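Local coordinates for apical membrane antigen 1 (Babesia divergens, PDB 4APM), which probably serves at the moving junction when the parasite invades its host cell, as a surface membrane antigen that binds calcium, at residues Ala72-Pro75 / Gln76-Gly79; Ala114-Arg118 / Trp119-Gly123; Phe150-Ala154 / Lys155-Cys159; Asp210-Trp213 / Glu214-Cys217. All coordinates share one frame; numbering follows the deposited sequence.

Interaction 1: Ala72-Pro75 / Gln76-Gly79; sequences AENP and QDRG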
loop_
_atom_site.group_PDB
_atom_site.type_symbol
_atom_site.label_atom_id
_atom_site.label_comp_id
_atom_site.label_asym_id
_atom_site.label_seq_id
_atom_site.Cartn_x
_atom_site.Cartn_y
_atom_site.Cartn_z
ATOM N N ALA A 72 5.799 21.384 -21.104
ATOM C CA ALA A 72 7.126 21.288 -21.708
ATOM C C ALA A 72 7.053 21.637 -23.208
ATOM O O ALA A 72 6.059 21.333 -23.881
ATOM C CB ALA A 72 7.701 19.891 -21.500
ATOM N N GLU A 73 8.078 22.323 -23.712
ATOM C CA GLU A 73 8.055 22.833 -25.091
ATOM C C GLU A 73 7.912 21.665 -26.051
ATOM O O GLU A 73 6.984 21.608 -26.862
ATOM C CB GLU A 73 9.333 23.609 -25.400
ATOM C CG GLU A 73 9.270 25.076 -25.021
ATOM C CD GLU A 73 10.643 25.682 -24.864
ATOM O OE1 GLU A 73 11.481 25.068 -24.170
ATOM O OE2 GLU A 73 10.890 26.763 -25.440
ATOM N N ASN A 74 8.797 20.695 -25.889
ATOM C CA ASN A 74 8.780 19.494 -26.699
ATOM C C ASN A 74 7.700 18.503 -26.253
ATOM O O ASN A 74 7.794 17.938 -25.164
ATOM C CB ASN A 74 10.145 18.830 -26.615
ATOM C CG ASN A 74 10.239 17.595 -27.470
ATOM O OD1 ASN A 74 9.256 17.166 -28.090
ATOM N ND2 ASN A 74 11.419 16.998 -27.499
ATOM N N PRO A 75 6.709 18.234 -27.126
ATOM C CA PRO A 75 5.636 17.298 -26.778
ATOM C C PRO A 75 6.152 15.947 -26.271
ATOM O O PRO A 75 5.426 15.221 -25.602
ATOM C CB PRO A 75 4.887 17.101 -28.104
ATOM C CG PRO A 75 5.239 18.283 -28.934
ATOM C CD PRO A 75 6.647 18.636 -28.542
ATOM N N GLN A 76 7.381 15.591 -26.609
ATOM C CA GLN A 76 7.891 14.292 -26.196
ATOM C C GLN A 76 8.308 14.335 -24.739
ATOM O O GLN A 76 8.656 13.308 -24.148
ATOM C CB GLN A 76 9.051 13.830 -27.093
ATOM C CG GLN A 76 8.625 12.941 -28.257
ATOM C CD GLN A 76 8.225 11.535 -27.824
ATOM O OE1 GLN A 76 7.107 11.080 -28.093
ATOM N NE2 GLN A 76 9.141 10.837 -27.157
ATOM N N ASP A 77 8.236 15.523 -24.155
ATOM C CA ASP A 77 8.795 15.765 -22.829
ATOM C C ASP A 77 7.691 15.988 -21.810
ATOM O O ASP A 77 7.955 16.042 -20.606
ATOM C CB ASP A 77 9.708 16.992 -22.848
ATOM C CG ASP A 77 11.085 16.687 -23.389
ATOM O OD1 ASP A 77 11.400 15.498 -23.578
ATOM O OD2 ASP A 77 11.852 17.645 -23.637
ATOM N N ARG A 78 6.463 16.150 -22.298
ATOM C CA ARG A 78 5.347 16.577 -21.457
ATOM C C ARG A 78 4.917 15.483 -20.490
ATOM O O ARG A 78 4.636 14.347 -20.897
ATOM C CB ARG A 78 4.158 17.021 -22.308
ATOM C CG ARG A 78 4.521 18.107 -23.280
ATOM C CD ARG A 78 3.314 18.732 -23.942
ATOM N NE ARG A 78 3.752 19.964 -24.580
ATOM C CZ ARG A 78 3.489 20.307 -25.831
ATOM N NH1 ARG A 78 2.701 19.554 -26.586
ATOM N NH2 ARG A 78 3.956 21.450 -26.295
ATOM N N GLY A 79 4.876 15.837 -19.211
ATOM C CA GLY A 79 4.365 14.953 -18.183
ATOM C C GLY A 79 2.987 15.411 -17.777
ATOM O O GLY A 79 2.249 15.966 -18.590
#
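Asn74 to Asp77 form an Asx-Pro turn, and Arg78 folds back over it to Ala72. OD1 of Asn74 accepts the backbone N of Gln76 at 2.9 Å. The bond is nearly straight (170°), although the donor stands well above the plane of the side-chain amide. With CG anti to the backbone N (chi1 -178°), the amide of Asn74 lies beside its own carbonyl carbon and reaches forward to the N of Gln76. The main-chain O of Asn74 takes the N of Asp77 at 2.7 Å, which closes a type I beta turn with Pro75 and Gln76 at its corners. The turn sits in the long surface loop between strands 56-60 and 111-112. Arg78 reaches back to the residues just before the turn. Its NE reaches Ala72 O at 2.8 Å, in the carbonyl plane, and its NH2 adds a weak bond of 3.2 Å to Ala72 O. The proline ring runs alongside the arginine chain. CG of Pro75 lies over one face of the guanidinium of Arg78, 3.7 Å from NH1. CB of Ala72 rests on CB of Asp77 at 3.8 Å. Asn62, just after strand 56-60, bonds through ND2 to the carbonyls of Pro75 and Arg78. OE1 of Gln76 is hydrogen-bonded to OG1 of Thr185.

Interaction 2: Ala114-Arg118 / Trp119-Gly123; sequences ADLVR and WGYDG. With CA (calcium ion), chain B.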
loop_
_atom_site.group_PDB
_atom_site.type_symbol
_atom_site.label_atom_id
_atom_site.label_comp_id
_atom_site.label_asym_id
_atom_site.label_seq_id
_atom_site.Cartn_x
_atom_site.Cartn_y
_atom_site.Cartn_z
ATOM N N ALA A 114 11.001 22.600 2.348
ATOM C CA ALA A 114 11.392 23.765 3.156
ATOM C C ALA A 114 10.461 24.950 2.873
ATOM O O ALA A 114 10.040 25.649 3.791
ATOM C CB ALA A 114 12.854 24.145 2.878
ATOM N N ASP A 115 10.145 25.162 1.598
ATOM C CA ASP A 115 9.143 26.158 1.209
ATOM C C ASP A 115 7.833 26.032 1.977
ATOM O O ASP A 115 7.336 26.992 2.551
ATOM C CB ASP A 115 8.880 26.082 -0.292
ATOM C CG ASP A 115 9.888 26.884 -1.092
ATOM O OD1 ASP A 115 10.651 27.644 -0.468
ATOM O OD2 ASP A 115 9.905 26.770 -2.336
ATOM N N LEU A 116 7.315 24.818 2.017
ATOM C CA LEU A 116 6.094 24.518 2.719
ATOM C C LEU A 116 6.210 24.843 4.221
ATOM O O LEU A 116 5.301 25.473 4.787
ATOM C CB LEU A 116 5.693 23.048 2.470
ATOM C CG LEU A 116 4.521 22.717 1.507
ATOM C CD1 LEU A 116 4.209 23.810 0.494
ATOM C CD2 LEU A 116 4.616 21.340 0.841
ATOM N N VAL A 117 7.334 24.493 4.863
ATOM C CA VAL A 117 7.539 24.977 6.241
ATOM C C VAL A 117 7.669 26.520 6.372
ATOM O O VAL A 117 7.017 27.132 7.234
ATOM C CB VAL A 117 8.497 24.110 7.126
ATOM C CG1 VAL A 117 9.441 23.273 6.308
ATOM C CG2 VAL A 117 9.209 24.907 8.237
ATOM N N ARG A 118 8.332 27.142 5.400
ATOM C CA ARG A 118 8.432 28.604 5.314
ATOM C C ARG A 118 6.979 29.177 5.360
ATOM O O ARG A 118 6.677 30.103 6.139
ATOM C CB ARG A 118 9.208 28.987 4.013
ATOM C CG ARG A 118 10.096 30.244 4.027
ATOM C CD ARG A 118 11.594 29.982 3.674
ATOM N NE ARG A 118 11.822 29.201 2.460
ATOM C CZ ARG A 118 12.918 28.476 2.196
ATOM N NH1 ARG A 118 13.932 28.444 3.049
ATOM N NH2 ARG A 118 13.002 27.778 1.064
ATOM N N TRP A 119 6.060 28.502 4.661
ATOM C CA TRP A 119 4.686 29.007 4.459
ATOM C C TRP A 119 3.719 28.663 5.557
ATOM O O TRP A 119 2.511 28.920 5.445
ATOM C CB TRP A 119 4.147 28.540 3.118
ATOM C CG TRP A 119 4.964 29.088 1.998
ATOM C CD1 TRP A 119 5.768 30.232 2.019
ATOM C CD2 TRP A 119 5.109 28.543 0.643
ATOM N NE1 TRP A 119 6.382 30.418 0.808
ATOM C CE2 TRP A 119 6.016 29.449 -0.067
ATOM C CE3 TRP A 119 4.591 27.447 -0.028
ATOM C CZ2 TRP A 119 6.368 29.243 -1.385
ATOM C CZ3 TRP A 119 4.928 27.267 -1.367
ATOM C CH2 TRP A 119 5.818 28.123 -2.022
ATOM N N GLY A 120 4.230 28.053 6.615
ATOM C CA GLY A 120 3.443 27.862 7.803
ATOM C C GLY A 120 2.863 26.475 7.989
ATOM O O GLY A 120 2.211 26.237 8.987
ATOM N N TYR A 121 3.171 25.538 7.086
ATOM C CA TYR A 121 2.621 24.177 7.169
ATOM C C TYR A 121 3.301 23.388 8.253
ATOM O O TYR A 121 4.512 23.460 8.374
ATOM C CB TYR A 121 2.736 23.441 5.829
ATOM C CG TYR A 121 1.869 24.048 4.739
ATOM C CD1 TYR A 121 2.328 25.109 3.958
ATOM C CD2 TYR A 121 0.564 23.617 4.552
ATOM C CE1 TYR A 121 1.527 25.677 2.970
ATOM C CE2 TYR A 121 -0.240 24.163 3.566
ATOM C CZ TYR A 121 0.245 25.186 2.774
ATOM O OH TYR A 121 -0.600 25.770 1.855
ATOM N N ASP A 122 2.518 22.630 9.030
ATOM C CA ASP A 122 2.973 22.116 10.329
ATOM C C ASP A 122 2.999 20.590 10.463
ATOM O O ASP A 122 3.236 20.099 11.545
ATOM C CB ASP A 122 2.140 22.711 11.506
ATOM C CG ASP A 122 2.183 24.241 11.559
ATOM O OD1 ASP A 122 3.261 24.833 11.351
ATOM O OD2 ASP A 122 1.142 24.865 11.823
ATOM N N GLY A 123 2.768 19.828 9.394
ATOM C CA GLY A 123 2.807 18.355 9.538
ATOM C C GLY A 123 4.106 17.811 8.969
ATOM O O GLY A 123 5.002 18.596 8.658
HETATM CA CA CA B . 2.072 27.005 11.252
HETATM O O HOH W 1 5.829 25.750 9.313
HETATM O O HOH W 2 2.204 27.354 13.581
HETATM O O HOH W 3 2.041 29.341 10.466
HETATM O O HOH W 4 4.525 27.533 10.997
#
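Trp119 folds its indole back along the end of helix 113-118, with one face turned to Asp115. The CB of Asp115 stands 4.1 Å from the centroid of the six-membered ring of Trp119, only 11° off the ring normal, which makes a CH-pi contact. Over the same face, nearer the five-membered ring, lies the carbonyl O of Asp115. That oxygen also accepts the backbone N of Trp119. The first torsion of Trp119 places CG beside the backbone N (chi1 -63°), which brings the ring back over the last turn. Leu116 meets the indole obliquely, its CD1 3.7 Å from CE3 of Trp119. CG of Leu116 also lies near CD1 of Tyr121. The edge of that ring meets the carbonyl O of Leu116, 3.1 Å from CD1 of Tyr121. The phenol hydroxyl pairs with Asn135, and its ring packs on helix 125-134. Farther out, NH2 of Arg118 makes a salt bridge of 2.8 Å with OD1 of Asp115. The carboxylate oxygen is met on its anti side, in the plane of the guanidinium. The helix ends in a Schellman motif. Tyr121 N bonds to Leu116 O at 3.1 Å, and Gly120 N bonds to Val117 O at 3.0 Å, with Gly120 at positive phi. The turn leads straight into the calcium site: Gly120 O binds the calcium ion at 2.4 Å, both carboxylate oxygens of Asp122 clasp it, and three waters complete the six ligands.

Interaction 3: Phe150-Ala154 / Lys155-Cys159; sequences FVYDA and KEEMC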
loop_
_atom_site.group_PDB
_atom_site.type_symbol
_atom_site.label_atom_id
_atom_site.label_comp_id
_atom_site.label_asym_id
_atom_site.label_seq_id
_atom_site.Cartn_x
_atom_site.Cartn_y
_atom_site.Cartn_z
ATOM N N PHE A 150 -1.413 15.362 -5.723
ATOM C CA PHE A 150 -0.001 15.685 -5.561
ATOM C C PHE A 150 0.887 14.424 -5.708
ATOM O O PHE A 150 0.410 13.301 -5.631
ATOM C CB PHE A 150 0.213 16.314 -4.196
ATOM C CG PHE A 150 0.175 15.319 -3.063
ATOM C CD1 PHE A 150 -1.032 14.995 -2.448
ATOM C CD2 PHE A 150 1.347 14.667 -2.640
ATOM C CE1 PHE A 150 -1.078 14.089 -1.410
ATOM C CE2 PHE A 150 1.300 13.737 -1.619
ATOM C CZ PHE A 150 0.087 13.457 -0.996
ATOM N N VAL A 151 2.181 14.612 -5.937
ATOM C CA VAL A 151 3.147 13.532 -5.785
ATOM C C VAL A 151 4.264 14.150 -4.999
ATOM O O VAL A 151 4.730 15.227 -5.353
ATOM C CB VAL A 151 3.696 13.086 -7.147
ATOM C CG1 VAL A 151 4.770 12.008 -6.954
ATOM C CG2 VAL A 151 2.561 12.585 -8.058
ATOM N N TYR A 152 4.599 13.585 -3.849
ATOM C CA TYR A 152 5.701 14.139 -3.093
ATOM C C TYR A 152 6.933 13.262 -3.349
ATOM O O TYR A 152 6.875 12.048 -3.166
ATOM C CB TYR A 152 5.395 14.203 -1.587
ATOM C CG TYR A 152 6.602 14.667 -0.772
ATOM C CD1 TYR A 152 7.051 15.984 -0.843
ATOM C CD2 TYR A 152 7.337 13.778 -0.019
ATOM C CE1 TYR A 152 8.135 16.420 -0.117
ATOM C CE2 TYR A 152 8.412 14.206 0.729
ATOM C CZ TYR A 152 8.807 15.531 0.672
ATOM O OH TYR A 152 9.923 15.938 1.377
ATOM N N ASP A 153 8.030 13.884 -3.779
ATOM C CA ASP A 153 9.352 13.222 -3.939
ATOM C C ASP A 153 10.217 13.347 -2.667
ATOM O O ASP A 153 10.821 14.380 -2.425
ATOM C CB ASP A 153 10.085 13.866 -5.114
ATOM C CG ASP A 153 11.410 13.173 -5.458
ATOM O OD1 ASP A 153 11.996 12.468 -4.588
ATOM O OD2 ASP A 153 11.869 13.373 -6.608
ATOM N N ALA A 154 10.309 12.286 -1.880
ATOM C CA ALA A 154 11.025 12.346 -0.617
ATOM C C ALA A 154 12.557 12.403 -0.797
ATOM O O ALA A 154 13.284 12.795 0.118
ATOM C CB ALA A 154 10.624 11.169 0.268
ATOM N N LYS A 155 13.036 12.011 -1.973
ATOM C CA LYS A 155 14.469 12.020 -2.253
ATOM C C LYS A 155 14.898 13.443 -2.585
ATOM O O LYS A 155 15.859 13.952 -2.023
ATOM C CB LYS A 155 14.788 11.072 -3.421
ATOM C CG LYS A 155 16.225 10.557 -3.501
ATOM C CD LYS A 155 16.441 9.746 -4.777
ATOM C CE LYS A 155 17.903 9.337 -4.950
ATOM N NZ LYS A 155 18.334 9.285 -6.390
ATOM N N GLU A 156 14.172 14.093 -3.488
ATOM C CA GLU A 156 14.472 15.468 -3.846
ATOM C C GLU A 156 13.795 16.467 -2.874
ATOM O O GLU A 156 14.007 17.665 -2.979
ATOM C CB GLU A 156 14.029 15.762 -5.288
ATOM C CG GLU A 156 14.720 14.956 -6.374
ATOM C CD GLU A 156 16.237 15.033 -6.285
ATOM O OE1 GLU A 156 16.792 16.164 -6.191
ATOM O OE2 GLU A 156 16.872 13.950 -6.271
ATOM N N GLU A 157 12.973 15.952 -1.956
ATOM C CA GLU A 157 12.102 16.766 -1.087
ATOM C C GLU A 157 11.350 17.864 -1.823
ATOM O O GLU A 157 11.443 19.033 -1.472
ATOM C CB GLU A 157 12.885 17.331 0.087
ATOM C CG GLU A 157 13.397 16.266 1.046
ATOM C CD GLU A 157 14.259 16.836 2.159
ATOM O OE1 GLU A 157 14.658 18.012 2.074
ATOM O OE2 GLU A 157 14.547 16.109 3.126
ATOM N N MET A 158 10.592 17.464 -2.839
ATOM C CA MET A 158 9.881 18.379 -3.687
ATOM C C MET A 158 8.447 17.903 -3.807
ATOM O O MET A 158 8.188 16.694 -3.909
ATOM C CB MET A 158 10.519 18.431 -5.076
ATOM C CG MET A 158 11.915 19.068 -5.118
ATOM S SD MET A 158 11.924 20.855 -4.781
ATOM C CE MET A 158 11.032 21.510 -6.187
ATOM N N CYS A 159 7.529 18.867 -3.766
ATOM C CA CYS A 159 6.111 18.636 -3.810
ATOM C C CYS A 159 5.590 19.017 -5.199
ATOM O O CYS A 159 5.673 20.170 -5.590
ATOM C CB CYS A 159 5.426 19.488 -2.718
ATOM S SG CYS A 159 3.611 19.411 -2.677
#
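Strands 150-153 and 158-161 run antiparallel as a beta hairpin, and Glu157 and Met158 together face Asp153 in a G1 beta bulge. Asp153 and Met158 form the hydrogen-bonded pair: Asp153 N to Met158 O is 2.8 Å, and Met158 N to Asp153 O is 3.1 Å. Tyr152 and Cys159 form the next, non-hydrogen-bonded pair. Glu157 has positive phi (46°), as the first position of such a bulge commonly does. The side chain of Asp153 holds the turn. With CG anti to the backbone N (chi1 -175°), its OD1 reaches over the loop and accepts two amides. Lys155 N approaches at 2.9 Å, almost in line with the C-O bond of Asp153, as in an Asx turn. Glu156 N also lies 2.9 Å from OD1 of Asp153, but comes from above the carboxylate plane. Asp153 and Glu156 point the same way, and CG of Glu156 lies 3.3 Å from OD2 of Asp153. Tyr152 extends toward the turn on the Cys159 side of the sheet. Its ring passes obliquely by Met158 O, which is 3.3 Å from CD1 of Tyr152. The CA of Cys159 lies at the ring edge. At the far end, the hydroxyl of Tyr152 reaches the chain of Glu157, with OH to CG 3.5 Å. This face of the hairpin lies against two helices. Tyr152 touches Val126 of helix 125-134 and Ala113 of helix 113-118, and Cys159 is joined to Cys129 by a disulfide. Strand 202-205 pairs with the other edge of 150-153.

Interaction 4: Asp210-Trp213 / Glu214-Cys217; sequences DKKW and EENC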
loop_
_atom_site.group_PDB
_atom_site.type_symbol
_atom_site.label_atom_id
_atom_site.label_comp_id
_atom_site.label_asym_id
_atom_site.label_seq_id
_atom_site.Cartn_x
_atom_site.Cartn_y
_atom_site.Cartn_z
ATOM N N ASP A 210 -4.731 11.787 5.294
ATOM C CA ASP A 210 -4.637 11.814 6.747
ATOM C C ASP A 210 -3.316 12.488 7.230
ATOM O O ASP A 210 -2.217 12.066 6.837
ATOM C CB ASP A 210 -4.744 10.345 7.244
ATOM C CG ASP A 210 -5.039 10.248 8.725
ATOM O OD1 ASP A 210 -4.859 11.268 9.427
ATOM O OD2 ASP A 210 -5.449 9.161 9.189
ATOM N N LYS A 211 -3.423 13.538 8.059
ATOM C CA LYS A 211 -2.249 14.133 8.703
ATOM C C LYS A 211 -1.452 13.052 9.425
ATOM O O LYS A 211 -0.221 13.154 9.594
ATOM C CB LYS A 211 -2.627 15.209 9.746
ATOM C CG LYS A 211 -3.834 16.089 9.447
ATOM C CD LYS A 211 -3.666 16.878 8.172
ATOM C CE LYS A 211 -3.368 18.346 8.421
ATOM N NZ LYS A 211 -3.484 19.042 7.107
ATOM N N LYS A 212 -2.163 12.049 9.915
ATOM C CA LYS A 212 -1.531 10.972 10.644
ATOM C C LYS A 212 -1.389 9.727 9.758
ATOM O O LYS A 212 -1.393 8.601 10.254
ATOM C CB LYS A 212 -2.292 10.678 11.933
ATOM C CG LYS A 212 -2.191 11.824 12.939
ATOM C CD LYS A 212 -3.458 11.991 13.771
ATOM C CE LYS A 212 -3.442 11.109 15.020
ATOM N NZ LYS A 212 -4.643 11.317 15.894
ATOM N N TRP A 213 -1.220 9.943 8.450
ATOM C CA TRP A 213 -1.032 8.832 7.509
ATOM C C TRP A 213 -0.047 7.799 8.008
ATOM O O TRP A 213 -0.316 6.601 7.957
ATOM C CB TRP A 213 -0.642 9.342 6.114
ATOM C CG TRP A 213 0.689 10.063 6.065
ATOM C CD1 TRP A 213 0.921 11.413 6.220
ATOM C CD2 TRP A 213 1.993 9.489 5.709
ATOM N NE1 TRP A 213 2.250 11.696 6.064
ATOM C CE2 TRP A 213 2.942 10.583 5.740
ATOM C CE3 TRP A 213 2.446 8.205 5.385
ATOM C CZ2 TRP A 213 4.294 10.393 5.489
ATOM C CZ3 TRP A 213 3.806 8.012 5.179
ATOM C CH2 TRP A 213 4.715 9.086 5.222
ATOM N N GLU A 214 1.040 8.262 8.613
ATOM C CA GLU A 214 2.112 7.375 9.039
ATOM C C GLU A 214 1.723 6.372 10.095
ATOM O O GLU A 214 2.271 5.298 10.133
ATOM C CB GLU A 214 3.310 8.159 9.513
ATOM C CG GLU A 214 4.411 8.204 8.488
ATOM C CD GLU A 214 5.774 8.376 9.128
ATOM O OE1 GLU A 214 6.056 9.486 9.654
ATOM O OE2 GLU A 214 6.547 7.384 9.121
ATOM N N GLU A 215 0.769 6.706 10.941
ATOM C CA GLU A 215 0.329 5.761 11.979
ATOM C C GLU A 215 -0.975 5.043 11.592
ATOM O O GLU A 215 -1.288 3.981 12.125
ATOM C CB GLU A 215 0.145 6.503 13.317
ATOM C CG GLU A 215 1.234 7.533 13.628
ATOM C CD GLU A 215 0.687 8.783 14.297
ATOM O OE1 GLU A 215 -0.169 8.659 15.193
ATOM O OE2 GLU A 215 1.084 9.896 13.900
ATOM N N ASN A 216 -1.751 5.649 10.691
ATOM C CA ASN A 216 -3.126 5.184 10.402
ATOM C C ASN A 216 -3.229 4.327 9.133
ATOM O O ASN A 216 -4.262 3.728 8.862
ATOM C CB ASN A 216 -4.071 6.389 10.286
ATOM C CG ASN A 216 -4.448 6.975 11.642
ATOM O OD1 ASN A 216 -4.316 6.320 12.670
ATOM N ND2 ASN A 216 -4.960 8.196 11.640
ATOM N N CYS A 217 -2.174 4.355 8.328
ATOM C CA CYS A 217 -2.138 3.700 7.016
ATOM C C CYS A 217 -1.052 2.632 7.079
ATOM O O CYS A 217 -0.048 2.827 7.762
ATOM C CB CYS A 217 -1.759 4.734 5.947
ATOM S SG CYS A 217 -3.007 5.983 5.590
HETATM O O HOH W 5 1.753 10.905 9.364
#
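Glu214 lays its own chain over the ring of Trp213, the residue just before it. CG of Glu214 stands 3.4 Å from the centroid of the six-membered ring of Trp213, a close CH-pi contact only 14° off the ring normal. CG of Trp213 lies between the backbone N and the carbonyl carbon (chi1 64°), a crowded position that turns the indole alongside Glu214. The two side chains run the same way. Their polar ends find different partners: NE1 of Trp213 bonds to Asn124, and OE2 of Glu214 bonds to Tyr220. A water on the same face of the indole joins Lys211 O to Glu214 N. A type I beta turn from Asp210 to Trp213 leads into the helix. Asp210 OD1 takes the N of Lys212 at 2.8 Å, which adds an Asx turn. Lys212 is the N-cap residue, and its carbonyl O accepts both Glu215 N and Asn216 N. The last bond of the short helix runs from Cys217 N to Trp213 O. SG of Cys217, bonded to Cys51, lies 4.1 Å from CB of Trp213. Asn216 turns back toward the turn, and its ND2 gives a bond of 2.7 Å to OD2 of Asp210. The carboxylate is met on its syn side, and the donor bond lies in the amide plane. Each oxygen of Asp210 thus holds a different N-H, one from the turn and one from the far end of the helix, a pattern that would probably favour the ionised carboxylate.

Overall arrangement
All four contacts are local ones within a chain that spans the three domains of the construct. Interactions 1 and 2 lie at the surface, while 3 and 4 are partly buried. Interaction 1 stands apart on a loop, its centre about 35 Å from that of interaction 4. Interactions 2 and 3 both lie against helix 125-134, the latter also through a disulfide; interaction 4 reaches it through the salt bridge of Lys211 to Glu131. Interactions 2 and 3 touch directly, Leu116 CD2 to Cys159 CB at 4.1 Å. In 1, 3 and 4 an Asn or Asp side chain braces a turn; in 2 one aspartate pairs with an arginine and another binds calcium.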